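Local atomic coordinates of YaeO (Vibrio cholerae serotype O1, PDB entry 6JIE), a protein that inhibits Rho-dependent transcription termination, apparently by dissociating the Rho hexamer, and structurally resembles the RNA chaperone Hfq. Residues 46-49 / 54-57. Sequence-based numbering, arbitrary orientation.
Sequences CIAL and ETWL
The six-membered ring of Trp-56 is approached obliquely by Leu-49 O, 3.6 Å from CE3, while Leu-49 CD2 touches the same carbon at 3.9 Å; Glu-54, in the loop just before the strand, lays its CG over one face, off-centre toward the rim. Outside the two segments, the ring of Tyr-30 packs edge-to-face with the indole. This is an antiparallel beta hairpin, strands 45-50 and 55-59, in a protein structurally homologous to Hfq, and it illustrates how antiparallel register places side chains. Leu-49 N donates to Trp-56 O over 2.9 Å, nearly straight at 169° and in the carbonyl plane. The return bond, from Trp-56 N to Leu-49 O, is equally short, but its donor is tilted 24° from the plane of the Leu-49 carbonyl. Being directly opposite in the register, Leu-49 and Trp-56 project from the same face of the sheet. There CG of Leu-49, anti to its own nitrogen (chi1 -177°), lets CD2 reach the indole, and the leucine also packs on Val-20 and Leu-22 of strand 19-24, tying the hairpin to the second sheet.

On the other face the neighbouring pair, Ala-48 and Leu-57, is non-hydrogen-bonded, and the methyl of Ala-48 meets Leu-57 CD2 at 3.6 Å. Cys-46 extends this apolar row, its CB alongside Leu-57 CB at 4.0 Å. Strand 33-39 borders strand 45-50 on its far side, where the backbone of Ala-48 hydrogen-bonds with Ala-35 and Asp-36. Two CA-H...O contacts supplement the ladder: Ala-48 CA approaches Trp-56 O, and Thr-55 CA lies 3.3 Å from Leu-49 O, with the methyl CG2 of Thr-55 3.5 Å from that same oxygen.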
loop_
_atom_site.group_PDB
_atom_site.type_symbol
_atom_site.label_atom_id
_atom_site.label_comp_id
_atom_site.label_asym_id
_atom_site.label_seq_id
_atom_site.Cartn_x
_atom_site.Cartn_y
_atom_site.Cartn_z
ATOM N N CYS A 46 -8.529 10.460 14.690
ATOM C CA CYS A 46 -7.580 10.473 13.585
ATOM C C CYS A 46 -7.670 9.175 12.802
ATOM O O CYS A 46 -8.108 8.138 13.308
ATOM C CB CYS A 46 -6.141 10.651 14.080
ATOM S SG CYS A 46 -5.830 12.286 14.771
ATOM N N ILE A 47 -7.236 9.242 11.550
ATOM C CA ILE A 47 -6.852 8.050 10.805
ATOM C C ILE A 47 -5.332 7.955 10.837
ATOM O O ILE A 47 -4.637 8.954 10.630
ATOM C CB ILE A 47 -7.384 8.087 9.365
ATOM C CG1 ILE A 47 -6.808 6.902 8.561
ATOM C CG2 ILE A 47 -7.056 9.407 8.719
ATOM C CD1 ILE A 47 -7.332 6.806 7.151
ATOM N N ALA A 48 -4.814 6.766 11.136
ATOM C CA ALA A 48 -3.384 6.519 11.060
ATOM C C ALA A 48 -3.068 6.103 9.632
ATOM O O ALA A 48 -3.607 5.109 9.147
ATOM C CB ALA A 48 -2.952 5.434 12.045
ATOM N N LEU A 49 -2.235 6.884 8.959
ATOM C CA LEU A 49 -1.906 6.659 7.557
ATOM C C LEU A 49 -0.425 6.334 7.476
ATOM O O LEU A 49 0.415 7.173 7.811
ATOM C CB LEU A 49 -2.243 7.881 6.700
ATOM C CG LEU A 49 -1.993 7.714 5.200
ATOM C CD1 LEU A 49 -3.033 6.787 4.607
ATOM C CD2 LEU A 49 -2.035 9.067 4.521
ATOM N N GLU A 54 6.992 7.539 6.880
ATOM C CA GLU A 54 6.510 7.771 8.234
ATOM C C GLU A 54 5.012 7.526 8.277
ATOM O O GLU A 54 4.337 7.439 7.245
ATOM C CB GLU A 54 6.827 9.194 8.698
ATOM C CG GLU A 54 6.161 10.243 7.839
ATOM C CD GLU A 54 6.596 11.655 8.190
ATOM O OE1 GLU A 54 6.534 12.023 9.385
ATOM O OE2 GLU A 54 7.012 12.389 7.267
ATOM N N THR A 55 4.497 7.443 9.498
ATOM C CA THR A 55 3.074 7.286 9.758
ATOM C C THR A 55 2.538 8.578 10.353
ATOM O O THR A 55 3.151 9.144 11.265
ATOM C CB THR A 55 2.817 6.114 10.708
ATOM O OG1 THR A 55 3.272 4.898 10.098
ATOM C CG2 THR A 55 1.330 5.988 11.001
ATOM N N TRP A 56 1.414 9.048 9.817
ATOM C CA TRP A 56 0.769 10.276 10.265
ATOM C C TRP A 56 -0.536 9.952 10.976
ATOM O O TRP A 56 -1.254 9.025 10.587
ATOM C CB TRP A 56 0.471 11.214 9.083
ATOM C CG TRP A 56 1.669 11.586 8.232
ATOM C CD1 TRP A 56 2.651 12.501 8.529
ATOM C CD2 TRP A 56 1.983 11.073 6.930
ATOM N NE1 TRP A 56 3.554 12.576 7.492
ATOM C CE2 TRP A 56 3.170 11.705 6.503
ATOM C CE3 TRP A 56 1.373 10.137 6.087
ATOM C CZ2 TRP A 56 3.760 11.431 5.273
ATOM C CZ3 TRP A 56 1.965 9.864 4.858
ATOM C CH2 TRP A 56 3.147 10.509 4.467
ATOM N N LEU A 57 -0.840 10.719 12.025
ATOM C CA LEU A 57 -2.173 10.728 12.625
ATOM C C LEU A 57 -2.863 11.990 12.142
ATOM O O LEU A 57 -2.557 13.090 12.620
ATOM C CB LEU A 57 -2.127 10.696 14.150
ATOM C CG LEU A 57 -1.515 9.453 14.780
ATOM C CD1 LEU A 57 -1.667 9.513 16.282
ATOM C CD2 LEU A 57 -2.162 8.200 14.209
#